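Local coordinates for protein putative pore-forming toxin (Bacteroides vulgatus ATCC 8482, PDB 3KOG) that is of unknown function but may be a pore-forming toxin acting at membranes, built mostly of beta strands, at residues A[191-196]-A[210-215]; A[42-47]-A[56-61]; A[173-178]-A[222-227]; A[131-136]-A[185-190]; A[26-31]-A[149-154]. All coordinates share one frame; numbering follows the deposited sequence.

Contact 1 (A[191-196]-A[210-215]); sequences TSVYQI and SFTVDS
Y194 and F211 face each other as a hydrogen-bonded pair of two antiparallel strands, and their side chains carry the apolar half of the contact. F211 CG sits between its own backbone N and carbonyl carbon (chi1 64°), which folds the ring back over the neighbouring strand, where Y194 CB rests on one face, 3.5 Å from F211 CZ and offset toward the rim. Y194 CG is anti to its carbonyl carbon, and its side chain crosses that of F211 obliquely; the ring planes are only 15° apart, but slid so that the rings barely overlap. V213 CG2 fills in obliquely beside Y194 CE1 at 3.7 Å, and I196 CG1 reaches the edge of the F211 ring, crossing it at about a right angle. Y159 meets both rings from outside the pair.

On the other face T191 and D214 run side by side. T191 OG1 donates to D214 OD1 at 2.8 Å, on the syn side of the carboxylate but out of its plane, while T191 CG2 presses on T212 CG2 at 3.5 Å, a tight methyl contact.

Between the faces, Y194 N donates to F211 O at 2.8 Å, and F211 N returns the bond to Y194 O; S192 and V213 are joined in the same reciprocal way. A water links S192 OG, V213 O and S215 OG, while S192 OG also bonds S105 and E102. This paired register is that of an antiparallel beta hairpin, here built from strands 179-198 and 207-225.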
# COMPACT_ATOMS: atom_id res chain seq x y z
N THR A 191 -5.61 -4.92 9.70
CA THR A 191 -6.62 -4.54 10.71
C THR A 191 -6.00 -3.46 11.61
O THR A 191 -4.96 -3.68 12.24
CB THR A 191 -7.10 -5.74 11.55
OG1 THR A 191 -7.51 -6.81 10.65
CG2 THR A 191 -8.32 -5.32 12.53
N SER A 192 -6.63 -2.29 11.62
CA SER A 192 -6.16 -1.12 12.33
C SER A 192 -7.24 -0.54 13.23
O SER A 192 -8.39 -0.44 12.83
CB SER A 192 -5.68 -0.07 11.33
OG SER A 192 -4.65 -0.56 10.46
N VAL A 193 -6.86 -0.12 14.42
CA VAL A 193 -7.78 0.46 15.39
C VAL A 193 -7.40 1.93 15.47
O VAL A 193 -6.21 2.26 15.62
CB VAL A 193 -7.62 -0.19 16.79
CG1 VAL A 193 -8.42 0.59 17.86
CG2 VAL A 193 -7.96 -1.71 16.75
N TYR A 194 -8.40 2.80 15.35
CA TYR A 194 -8.24 4.22 15.39
C TYR A 194 -9.05 4.80 16.55
O TYR A 194 -10.15 4.33 16.85
CB TYR A 194 -8.76 4.90 14.11
CG TYR A 194 -8.00 4.59 12.85
CD1 TYR A 194 -8.26 3.44 12.13
CD2 TYR A 194 -6.92 5.39 12.42
CE1 TYR A 194 -7.53 3.15 10.98
CE2 TYR A 194 -6.20 5.05 11.29
CZ TYR A 194 -6.52 3.94 10.59
OH TYR A 194 -5.78 3.60 9.45
N GLN A 195 -8.53 5.88 17.14
CA GLN A 195 -9.36 6.74 17.98
C GLN A 195 -9.51 8.09 17.30
O GLN A 195 -8.56 8.62 16.63
CB GLN A 195 -8.73 6.97 19.35
CG GLN A 195 -8.76 5.78 20.25
CD GLN A 195 -8.37 6.18 21.66
OE1 GLN A 195 -7.37 6.84 21.85
NE2 GLN A 195 -9.16 5.81 22.62
N ILE A 196 -10.69 8.66 17.47
CA ILE A 196 -10.94 10.02 17.07
C ILE A 196 -10.76 10.85 18.33
O ILE A 196 -11.37 10.56 19.35
CB ILE A 196 -12.33 10.19 16.48
CG1 ILE A 196 -12.38 9.40 15.17
CG2 ILE A 196 -12.61 11.71 16.27
CD1 ILE A 196 -13.74 9.23 14.59
N SER A 210 -13.92 5.23 18.93
CA SER A 210 -12.94 4.23 18.46
C SER A 210 -13.58 3.39 17.37
O SER A 210 -14.75 3.04 17.45
CB SER A 210 -12.52 3.31 19.61
OG SER A 210 -11.63 2.35 19.13
N PHE A 211 -12.82 3.08 16.34
CA PHE A 211 -13.33 2.23 15.26
C PHE A 211 -12.20 1.39 14.69
O PHE A 211 -10.99 1.74 14.86
CB PHE A 211 -14.04 3.06 14.19
CG PHE A 211 -13.14 4.05 13.46
CD1 PHE A 211 -12.83 5.26 14.03
CD2 PHE A 211 -12.66 3.75 12.22
CE1 PHE A 211 -12.01 6.18 13.38
CE2 PHE A 211 -11.86 4.65 11.54
CZ PHE A 211 -11.54 5.87 12.14
N THR A 212 -12.58 0.27 14.08
CA THR A 212 -11.61 -0.67 13.55
C THR A 212 -11.80 -0.83 12.05
O THR A 212 -12.93 -0.98 11.57
CB THR A 212 -11.73 -2.04 14.25
OG1 THR A 212 -11.53 -1.86 15.67
CG2 THR A 212 -10.68 -3.04 13.67
N VAL A 213 -10.70 -0.79 11.32
CA VAL A 213 -10.71 -0.85 9.86
C VAL A 213 -9.94 -2.05 9.29
O VAL A 213 -8.77 -2.26 9.64
CB VAL A 213 -10.09 0.39 9.29
CG1 VAL A 213 -10.18 0.36 7.75
CG2 VAL A 213 -10.78 1.66 9.92
N ASP A 214 -10.57 -2.77 8.37
CA ASP A 214 -9.82 -3.70 7.55
C ASP A 214 -9.51 -3.04 6.22
O ASP A 214 -10.40 -2.55 5.53
CB ASP A 214 -10.60 -5.00 7.26
CG ASP A 214 -10.59 -5.99 8.42
OD1 ASP A 214 -9.82 -5.85 9.42
OD2 ASP A 214 -11.33 -6.97 8.28
N SER A 215 -8.23 -2.96 5.89
CA SER A 215 -7.80 -2.34 4.66
C SER A 215 -6.96 -3.35 3.87
O SER A 215 -6.25 -4.20 4.44
CB SER A 215 -6.98 -1.05 4.89
OG SER A 215 -5.84 -1.23 5.67
O HOH W 1 -6.41 -0.92 8.38

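Contact 2 (A[42-47]-A[56-61]); sequences FSKGNG and ASESIN
E58 opens the strand that meets the loop after F42, and its carboxylate approaches the K44 chain only loosely, OE2 lying 4.3 Å from K44 CD; the charged ends stay well apart. At S59 the backbone takes over: its carbonyl O accepts from a water that also bonds S43 OG. I60 brings its branch ends to the loop, CG2 lying 3.8 Å from both S43 OG and K44 O and also near the plane of the F42 ring at its edge. The same isoleucine packs on Y49, I21 and V75, which makes it the one buried residue of a surface contact. N61 closes the segment with two bonds to one serine. Its carbonyl O accepts from S43 N at 2.9 Å, and its N donates to S43 OG, also at 2.9 Å. S43 OG stands between its own backbone N and carbonyl carbon (chi1 59°), a rotation that turns the hydroxyl toward the N61 backbone. The N61 amide oxygen goes instead to S74 on strand 69-77.

A serine hydroxyl thus does the work of a backbone carbonyl, so the pairing of strands 39-42 and 58-66 is carried one step into the loop by side-chain chemistry.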
# COMPACT_ATOMS: atom_id res chain seq x y z
N PHE A 42 5.33 14.77 2.01
CA PHE A 42 5.86 13.49 2.44
C PHE A 42 7.09 13.77 3.28
O PHE A 42 7.95 14.50 2.81
CB PHE A 42 6.33 12.69 1.23
CG PHE A 42 5.24 12.28 0.29
CD1 PHE A 42 4.81 13.14 -0.70
CD2 PHE A 42 4.62 11.04 0.43
CE1 PHE A 42 3.76 12.77 -1.59
CE2 PHE A 42 3.61 10.64 -0.46
CZ PHE A 42 3.20 11.49 -1.48
N SER A 43 7.19 13.19 4.49
CA SER A 43 8.37 13.29 5.34
C SER A 43 9.68 12.92 4.65
O SER A 43 10.67 13.56 4.90
CB SER A 43 8.27 12.43 6.63
OG SER A 43 8.09 11.07 6.32
N LYS A 44 9.62 11.90 3.82
CA LYS A 44 10.72 11.51 2.99
C LYS A 44 10.10 10.99 1.69
O LYS A 44 9.08 10.28 1.69
CB LYS A 44 11.63 10.44 3.68
CG LYS A 44 12.57 11.09 4.74
CD LYS A 44 13.56 10.18 5.45
CE LYS A 44 14.60 11.04 6.14
NZ LYS A 44 14.07 11.74 7.27
N GLY A 45 10.72 11.42 0.59
CA GLY A 45 10.42 10.91 -0.70
C GLY A 45 9.23 11.56 -1.37
O GLY A 45 8.67 12.53 -0.83
N ASN A 46 8.84 11.04 -2.54
CA ASN A 46 7.80 11.67 -3.34
C ASN A 46 6.60 10.75 -3.53
O ASN A 46 5.79 10.97 -4.43
CB ASN A 46 8.37 12.09 -4.71
CG ASN A 46 8.82 10.84 -5.60
OD1 ASN A 46 8.51 9.66 -5.25
ND2 ASN A 46 9.47 11.10 -6.74
N GLY A 47 6.45 9.73 -2.68
CA GLY A 47 5.36 8.78 -2.85
C GLY A 47 5.75 7.48 -3.54
O GLY A 47 5.05 6.47 -3.40
N ALA A 56 13.99 -1.42 2.55
CA ALA A 56 13.83 -1.70 3.99
C ALA A 56 12.48 -1.22 4.41
O ALA A 56 12.01 -0.23 3.87
CB ALA A 56 14.89 -0.94 4.80
N SER A 57 11.85 -1.91 5.37
CA SER A 57 10.63 -1.46 5.94
C SER A 57 10.91 -0.09 6.59
O SER A 57 11.91 0.08 7.29
CB SER A 57 10.07 -2.41 6.96
OG SER A 57 8.83 -1.95 7.38
N GLU A 58 10.04 0.88 6.31
CA GLU A 58 10.22 2.26 6.78
C GLU A 58 8.87 2.96 6.89
O GLU A 58 7.98 2.73 6.08
CB GLU A 58 11.12 2.96 5.76
CG GLU A 58 11.19 4.39 5.79
CD GLU A 58 12.15 4.96 4.72
OE1 GLU A 58 12.24 4.39 3.62
OE2 GLU A 58 12.72 6.00 5.01
N SER A 59 8.77 3.84 7.88
CA SER A 59 7.58 4.62 8.16
C SER A 59 7.69 6.01 7.55
O SER A 59 8.66 6.73 7.82
CB SER A 59 7.34 4.77 9.66
OG SER A 59 6.10 5.41 9.89
N ILE A 60 6.70 6.36 6.75
CA ILE A 60 6.63 7.68 6.06
C ILE A 60 5.44 8.42 6.69
O ILE A 60 4.37 7.81 6.84
CB ILE A 60 6.31 7.50 4.55
CG1 ILE A 60 7.35 6.57 3.87
CG2 ILE A 60 6.21 8.88 3.82
CD1 ILE A 60 8.80 7.07 4.00
N ASN A 61 5.61 9.68 7.02
CA ASN A 61 4.53 10.48 7.55
C ASN A 61 4.06 11.40 6.41
O ASN A 61 4.88 12.07 5.74
CB ASN A 61 4.97 11.29 8.76
CG ASN A 61 5.19 10.44 10.00
OD1 ASN A 61 5.06 9.23 9.98
ND2 ASN A 61 5.55 11.08 11.09
O HOH W 2 9.75 9.52 7.26

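Contact 3 (A[173-178]-A[222-227]); sequences VQVLAH and PKNEQI
N224 and L176 form the tight centre of this contact. The asparagine amide spans the gap between two strands running the same way and grips the backbone of segment 173-178 at two points: ND2 donates at 3.0 Å to Q174 O, which lies in the plane of the N224 amide, and OD1 accepts from L176 N at 2.8 Å, the donor standing well above the carbonyl plane. With both ends engaged, the amide is held against rotation, and L176 packs across it at about a right angle. S179 adds a further bond to OD1. V173 CG1 packs on P222 CB, 3.5 Å away.

The strand parts, 173-175 and 222-225, run 13° from parallel with axes 7.7 Å apart, too far for direct backbone pairing. They bond to other strands of one mixed sheet, V173 and V175 to 126-143, K223 and E225 to 179-198; the asparagine thus links two strands that are not hydrogen-bonded neighbours.

Toward H178 and I227 the packing slackens. I227 CD1 stays 4.2 Å from H178 C, and a water mediates, donating to H178 O and accepting from I227 N. Q226 NE2 donates to the O of the following residue, I227, and to H232 O.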
# COMPACT_ATOMS: atom_id res chain seq x y z
N VAL A 173 8.31 -7.09 -16.62
CA VAL A 173 8.73 -8.04 -15.62
C VAL A 173 9.88 -8.85 -16.22
O VAL A 173 9.84 -9.29 -17.37
CB VAL A 173 7.57 -8.88 -15.16
CG1 VAL A 173 8.01 -9.92 -14.09
CG2 VAL A 173 6.45 -7.97 -14.61
N GLN A 174 10.92 -9.03 -15.44
CA GLN A 174 12.13 -9.64 -15.95
C GLN A 174 12.11 -11.15 -15.74
O GLN A 174 11.96 -11.62 -14.60
CB GLN A 174 13.28 -9.00 -15.23
CG GLN A 174 14.63 -9.25 -15.78
CD GLN A 174 15.58 -8.11 -15.43
OE1 GLN A 174 15.16 -6.96 -15.32
NE2 GLN A 174 16.85 -8.43 -15.25
N VAL A 175 12.24 -11.89 -16.85
CA VAL A 175 12.45 -13.34 -16.86
C VAL A 175 13.93 -13.56 -17.05
O VAL A 175 14.45 -13.26 -18.10
CB VAL A 175 11.68 -14.07 -18.00
CG1 VAL A 175 11.96 -15.58 -17.95
CG2 VAL A 175 10.20 -13.79 -17.91
N LEU A 176 14.62 -14.04 -16.03
CA LEU A 176 16.08 -14.20 -16.15
C LEU A 176 16.47 -15.35 -17.02
O LEU A 176 15.66 -16.22 -17.33
CB LEU A 176 16.73 -14.34 -14.75
CG LEU A 176 16.72 -13.08 -13.87
CD1 LEU A 176 17.42 -13.34 -12.54
CD2 LEU A 176 17.39 -11.91 -14.59
N ALA A 177 17.73 -15.36 -17.44
CA ALA A 177 18.28 -16.54 -18.08
C ALA A 177 18.40 -17.66 -17.05
O ALA A 177 18.54 -17.41 -15.83
CB ALA A 177 19.62 -16.23 -18.73
N HIS A 178 18.30 -18.90 -17.53
CA HIS A 178 18.52 -20.10 -16.69
C HIS A 178 17.66 -20.05 -15.44
O HIS A 178 18.16 -20.16 -14.30
CB HIS A 178 20.01 -20.24 -16.34
CG HIS A 178 20.91 -20.28 -17.54
ND1 HIS A 178 20.98 -21.38 -18.37
CD2 HIS A 178 21.77 -19.37 -18.05
CE1 HIS A 178 21.86 -21.14 -19.33
NE2 HIS A 178 22.35 -19.93 -19.16
N PRO A 222 7.46 -11.25 -8.68
CA PRO A 222 8.00 -12.14 -9.72
C PRO A 222 9.19 -12.93 -9.16
O PRO A 222 9.99 -12.39 -8.40
CB PRO A 222 8.47 -11.17 -10.81
CG PRO A 222 7.92 -9.79 -10.38
CD PRO A 222 7.79 -9.85 -8.92
N LYS A 223 9.27 -14.21 -9.49
CA LYS A 223 10.24 -15.12 -8.92
C LYS A 223 11.07 -15.74 -10.04
O LYS A 223 10.50 -16.18 -11.06
CB LYS A 223 9.49 -16.24 -8.21
CG LYS A 223 8.70 -15.76 -7.00
CD LYS A 223 9.62 -15.33 -5.85
CE LYS A 223 8.83 -15.20 -4.51
NZ LYS A 223 9.56 -14.32 -3.55
N ASN A 224 12.39 -15.70 -9.88
CA ASN A 224 13.32 -16.35 -10.80
C ASN A 224 14.11 -17.34 -9.96
O ASN A 224 14.93 -16.94 -9.16
CB ASN A 224 14.23 -15.35 -11.50
CG ASN A 224 13.52 -14.64 -12.66
OD1 ASN A 224 13.37 -15.19 -13.76
ND2 ASN A 224 13.08 -13.43 -12.42
N GLU A 225 13.80 -18.61 -10.12
CA GLU A 225 14.31 -19.67 -9.25
C GLU A 225 15.15 -20.69 -10.00
O GLU A 225 15.10 -20.77 -11.23
CB GLU A 225 13.13 -20.41 -8.67
CG GLU A 225 12.32 -19.53 -7.77
CD GLU A 225 11.08 -20.23 -7.26
OE1 GLU A 225 10.69 -21.27 -7.87
OE2 GLU A 225 10.54 -19.72 -6.24
N GLN A 226 15.87 -21.51 -9.24
CA GLN A 226 16.65 -22.57 -9.82
C GLN A 226 15.75 -23.56 -10.54
O GLN A 226 14.75 -24.01 -9.98
CB GLN A 226 17.45 -23.31 -8.74
CG GLN A 226 18.33 -24.43 -9.27
CD GLN A 226 19.47 -23.95 -10.14
OE1 GLN A 226 20.17 -22.97 -9.80
NE2 GLN A 226 19.71 -24.66 -11.24
N ILE A 227 16.13 -23.89 -11.78
CA ILE A 227 15.53 -25.01 -12.52
C ILE A 227 16.18 -26.31 -12.03
O ILE A 227 17.39 -26.55 -12.27
CB ILE A 227 15.74 -24.92 -14.03
CG1 ILE A 227 15.11 -23.64 -14.60
CG2 ILE A 227 15.16 -26.16 -14.73
CD1 ILE A 227 15.39 -23.47 -16.06
O HOH W 3 18.36 -22.37 -12.91

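Contact 4 (A[131-136]-A[185-190]); sequences TYTKKE and VDYMKT
Strands 131-136 and 185-190 run almost parallel, 4° apart in direction, with axes 7.8 Å from each other, so their backbones do not pair and every bridge involves a side chain.

Y187 does most of the bridging. Its ring extends from the second strand toward the first with CG anti to the carbonyl carbon (chi1 -63°), and it is engaged in two ways. Over one face, K135 CB lies above the ring centre, 3.8 Å from the centroid and only 8° off the ring normal, a CH-pi contact. The lysine chain then runs on in extended form across the face, its CD passing Y187 CD2 at 3.9 Å on the way to a salt bridge between NZ and E110. At the ring edge, T133 O lies near the plane, and Y187 OH is 3.0 Å from it, in position for a hydrogen bond although that proton has another acceptor within reach. T133 CB packs beside the same hydroxyl at 3.6 Å.

Y132 and V185 meet more lightly, CB to CG2 at 4.2 Å, with V185 CG1 oblique to the tyrosine ring. V168 and V220 add cover to Y132, and T218 touches both V185 and Y187.

The contact therefore combines ring and aliphatic packing with one probable polar link: the phenol end can satisfy a strand carbonyl, while the aliphatic part of K135 shields the ring and delivers its charge to a carboxylate beyond it.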
# COMPACT_ATOMS: atom_id res chain seq x y z
N THR A 131 -0.25 -9.33 -16.23
CA THR A 131 -1.48 -8.66 -15.87
C THR A 131 -2.04 -9.28 -14.60
O THR A 131 -2.15 -10.50 -14.48
CB THR A 131 -2.49 -8.67 -17.02
OG1 THR A 131 -1.85 -8.19 -18.20
CG2 THR A 131 -3.66 -7.75 -16.68
N TYR A 132 -2.36 -8.42 -13.64
CA TYR A 132 -2.71 -8.84 -12.28
C TYR A 132 -3.97 -8.08 -11.83
O TYR A 132 -4.21 -6.95 -12.31
CB TYR A 132 -1.46 -8.71 -11.32
CG TYR A 132 -1.15 -7.36 -10.63
CD1 TYR A 132 -1.70 -7.07 -9.40
CD2 TYR A 132 -0.26 -6.42 -11.16
CE1 TYR A 132 -1.46 -5.86 -8.73
CE2 TYR A 132 0.02 -5.18 -10.48
CZ TYR A 132 -0.59 -4.91 -9.26
OH TYR A 132 -0.41 -3.71 -8.51
N THR A 133 -4.79 -8.71 -10.97
CA THR A 133 -5.87 -8.01 -10.26
C THR A 133 -5.43 -7.38 -8.91
O THR A 133 -5.20 -8.08 -7.93
CB THR A 133 -7.05 -8.94 -9.94
OG1 THR A 133 -7.40 -9.72 -11.08
CG2 THR A 133 -8.24 -8.10 -9.52
N LYS A 134 -5.37 -6.05 -8.88
CA LYS A 134 -5.14 -5.23 -7.68
C LYS A 134 -6.41 -5.20 -6.77
O LYS A 134 -7.45 -4.65 -7.19
CB LYS A 134 -4.80 -3.80 -8.17
CG LYS A 134 -4.17 -2.79 -7.20
CD LYS A 134 -4.28 -1.37 -7.85
CE LYS A 134 -3.39 -0.27 -7.21
N LYS A 135 -6.34 -5.81 -5.57
CA LYS A 135 -7.36 -5.67 -4.53
C LYS A 135 -6.93 -4.53 -3.61
O LYS A 135 -5.79 -4.53 -3.12
CB LYS A 135 -7.55 -6.98 -3.73
CG LYS A 135 -8.75 -6.92 -2.73
CD LYS A 135 -8.81 -8.15 -1.78
CE LYS A 135 -10.17 -8.25 -1.07
NZ LYS A 135 -10.42 -9.55 -0.34
N GLU A 136 -7.78 -3.52 -3.47
CA GLU A 136 -7.47 -2.37 -2.62
C GLU A 136 -8.76 -1.83 -2.06
O GLU A 136 -9.86 -2.08 -2.59
CB GLU A 136 -6.65 -1.29 -3.37
CG GLU A 136 -6.33 0.09 -2.64
CD GLU A 136 -4.87 0.21 -2.08
OE1 GLU A 136 -3.91 -0.03 -2.86
OE2 GLU A 136 -4.69 0.59 -0.87
N VAL A 185 1.05 -13.20 -6.40
CA VAL A 185 0.27 -12.03 -6.03
C VAL A 185 -0.27 -12.28 -4.63
O VAL A 185 -0.97 -13.27 -4.39
CB VAL A 185 -0.87 -11.76 -7.02
CG1 VAL A 185 -1.71 -10.56 -6.57
CG2 VAL A 185 -0.30 -11.57 -8.44
N ASP A 186 0.06 -11.39 -3.68
CA ASP A 186 -0.43 -11.51 -2.35
C ASP A 186 -1.39 -10.39 -2.04
O ASP A 186 -1.04 -9.25 -2.22
CB ASP A 186 0.71 -11.48 -1.35
CG ASP A 186 1.57 -12.76 -1.40
OD1 ASP A 186 2.45 -12.83 -2.26
OD2 ASP A 186 1.37 -13.66 -0.58
N TYR A 187 -2.57 -10.74 -1.54
CA TYR A 187 -3.51 -9.80 -0.99
C TYR A 187 -3.30 -9.73 0.49
O TYR A 187 -3.38 -10.71 1.18
CB TYR A 187 -4.95 -10.24 -1.28
CG TYR A 187 -5.36 -10.33 -2.72
CD1 TYR A 187 -4.68 -9.66 -3.70
CD2 TYR A 187 -6.51 -11.03 -3.07
CE1 TYR A 187 -5.07 -9.71 -5.00
CE2 TYR A 187 -6.92 -11.08 -4.38
CZ TYR A 187 -6.16 -10.43 -5.34
OH TYR A 187 -6.55 -10.45 -6.67
N MSE A 188 -3.01 -8.52 0.96
CA MSE A 188 -2.71 -8.21 2.33
C MSE A 188 -3.99 -7.58 2.97
O MSE A 188 -4.66 -6.75 2.33
CB MSE A 188 -1.58 -7.15 2.36
CG MSE A 188 -0.31 -7.47 1.53
SE MSE A 188 0.44 -9.16 2.08
CE MSE A 188 0.65 -8.82 3.96
N LYS A 189 -4.34 -8.06 4.16
CA LYS A 189 -5.45 -7.54 4.96
C LYS A 189 -4.84 -6.94 6.21
O LYS A 189 -4.16 -7.62 6.96
CB LYS A 189 -6.42 -8.64 5.35
CG LYS A 189 -7.59 -8.09 6.21
CD LYS A 189 -8.63 -9.13 6.50
CE LYS A 189 -8.35 -9.88 7.77
NZ LYS A 189 -9.60 -10.56 8.25
N THR A 190 -5.02 -5.63 6.41
CA THR A 190 -4.44 -4.94 7.52
C THR A 190 -5.63 -4.52 8.44
O THR A 190 -6.56 -3.88 7.98
CB THR A 190 -3.63 -3.74 7.08
OG1 THR A 190 -2.49 -4.13 6.27
CG2 THR A 190 -3.13 -2.93 8.27

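Contact 5 (A[26-31]-A[149-154]); sequences IDATTG and DSEIKN
N154 CG stands anti to its carbonyl carbon (chi1 -74°), which swings the amide from the helix onto the turn at A28, while E151 extends with CG opposite its backbone N (chi1 -158°) and runs alongside T29. From that position N154 ND2 donates to A28 O at 2.9 Å; the oxygen lies in the plane of the amide, whereas the donor stands above the carbonyl plane. N154 CB also lies 3.2 Å from A28 O, so the carbonyl lies close against the asparagine. E151 CG passes A28 O at 3.7 Å, and T29 CG2 touches E151 OE2 at 3.5 Å, the two side chains pointing the same way.

The accepting turn is itself fixed. D27 OD1 takes bonds from T29 OG1 and, as an Asx turn, from T29 N, both from one face of the carboxylate plane, and D27 O accepts from G31 N and T30 N. On the helix side D149 is the N-cap, its OD1 accepting from E151 N at 2.9 Å. A water donates to T29 O and bonds S150 OG, adding a looser bridge near the surface.

The E151 carboxylate has partners of its own, S95 at OE2 and N97 at OE1. The contact thus sets the start of helix 150-158 against the turn that follows strand 18-27, with F98 of strand 98-120 packing on E151 and A28 bonded through its backbone to L94 of strand 85-94.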
# COMPACT_ATOMS: atom_id res chain seq x y z
N ILE A 26 -9.14 13.91 3.10
CA ILE A 26 -10.58 14.08 3.32
C ILE A 26 -10.85 15.23 4.26
O ILE A 26 -10.34 15.30 5.39
CB ILE A 26 -11.24 12.80 3.91
CG1 ILE A 26 -11.01 11.60 3.02
CG2 ILE A 26 -12.77 13.01 4.23
CD1 ILE A 26 -11.51 11.73 1.54
N ASP A 27 -11.69 16.15 3.80
CA ASP A 27 -12.14 17.20 4.63
C ASP A 27 -13.36 16.67 5.41
O ASP A 27 -14.41 16.46 4.84
CB ASP A 27 -12.54 18.37 3.75
CG ASP A 27 -13.13 19.51 4.53
OD1 ASP A 27 -13.22 19.50 5.77
OD2 ASP A 27 -13.52 20.46 3.85
N ALA A 28 -13.17 16.48 6.69
CA ALA A 28 -14.15 15.81 7.57
C ALA A 28 -15.37 16.67 7.78
O ALA A 28 -16.45 16.17 8.18
CB ALA A 28 -13.49 15.49 8.94
N THR A 29 -15.22 17.97 7.55
CA THR A 29 -16.32 18.84 7.84
C THR A 29 -17.42 18.63 6.82
O THR A 29 -18.61 18.80 7.12
CB THR A 29 -15.86 20.30 8.03
OG1 THR A 29 -15.25 20.76 6.86
CG2 THR A 29 -14.83 20.35 9.23
N THR A 30 -17.04 18.18 5.65
CA THR A 30 -18.01 17.95 4.64
C THR A 30 -18.04 16.54 4.05
O THR A 30 -18.99 16.17 3.36
CB THR A 30 -17.80 19.02 3.59
OG1 THR A 30 -18.87 18.97 2.65
CG2 THR A 30 -16.48 18.86 2.92
N GLY A 31 -17.02 15.74 4.33
CA GLY A 31 -16.88 14.43 3.74
C GLY A 31 -16.30 14.40 2.34
O GLY A 31 -16.45 13.42 1.65
N ASP A 149 -22.84 13.65 15.76
CA ASP A 149 -21.99 14.67 15.21
C ASP A 149 -21.59 14.24 13.79
O ASP A 149 -20.92 13.23 13.64
CB ASP A 149 -20.75 14.90 16.09
CG ASP A 149 -19.89 16.08 15.60
OD1 ASP A 149 -19.99 16.41 14.41
OD2 ASP A 149 -19.13 16.66 16.40
N SER A 150 -22.00 15.00 12.78
CA SER A 150 -21.73 14.64 11.37
C SER A 150 -20.23 14.62 11.06
O SER A 150 -19.78 13.86 10.23
CB SER A 150 -22.50 15.59 10.42
OG SER A 150 -22.07 16.95 10.55
N GLU A 151 -19.45 15.47 11.72
CA GLU A 151 -18.00 15.55 11.48
C GLU A 151 -17.34 14.22 11.89
O GLU A 151 -16.54 13.64 11.14
CB GLU A 151 -17.42 16.73 12.26
CG GLU A 151 -16.11 17.23 11.70
CD GLU A 151 -15.44 18.31 12.49
OE1 GLU A 151 -16.05 18.88 13.39
OE2 GLU A 151 -14.26 18.60 12.18
N ILE A 152 -17.73 13.72 13.08
CA ILE A 152 -17.23 12.44 13.57
C ILE A 152 -17.66 11.32 12.61
O ILE A 152 -16.85 10.47 12.19
CB ILE A 152 -17.69 12.16 14.99
CG1 ILE A 152 -16.97 13.10 15.97
CG2 ILE A 152 -17.41 10.68 15.32
CD1 ILE A 152 -17.58 13.12 17.41
N LYS A 153 -18.93 11.36 12.21
CA LYS A 153 -19.44 10.36 11.26
C LYS A 153 -18.69 10.41 9.93
O LYS A 153 -18.41 9.35 9.34
CB LYS A 153 -20.97 10.50 11.05
CG LYS A 153 -21.75 10.16 12.34
CD LYS A 153 -23.30 10.22 12.18
CE LYS A 153 -23.80 11.61 11.87
NZ LYS A 153 -25.34 11.72 11.95
N ASN A 154 -18.35 11.60 9.46
CA ASN A 154 -17.62 11.73 8.19
C ASN A 154 -16.22 11.10 8.24
O ASN A 154 -15.75 10.48 7.26
CB ASN A 154 -17.51 13.22 7.79
CG ASN A 154 -18.82 13.80 7.27
OD1 ASN A 154 -19.69 13.04 6.88
ND2 ASN A 154 -18.96 15.12 7.26
O HOH W 4 -19.50 18.62 9.61

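Contacts 1, 3, 4 and 5 all reach the large mixed sheet, whereas contact 2 lies at the three-stranded sheet, about 21 Å between centres from contacts 1 and 4. Strand 207-225 serves contacts 1 and 3, whose centres stand about 39 Å apart on opposite sides of the chain's centre; strand 179-198 serves contacts 1 and 4, which touch where S215 O and T190 N approach to 2.7 Å. Contact 5 meets contact 1 through I196 and I152. Along the chain contact 2 falls within the span of contact 5, while contact 4 crosses both 3 and 5, so segments distant in sequence are interwoven along one elongated, strand-rich body.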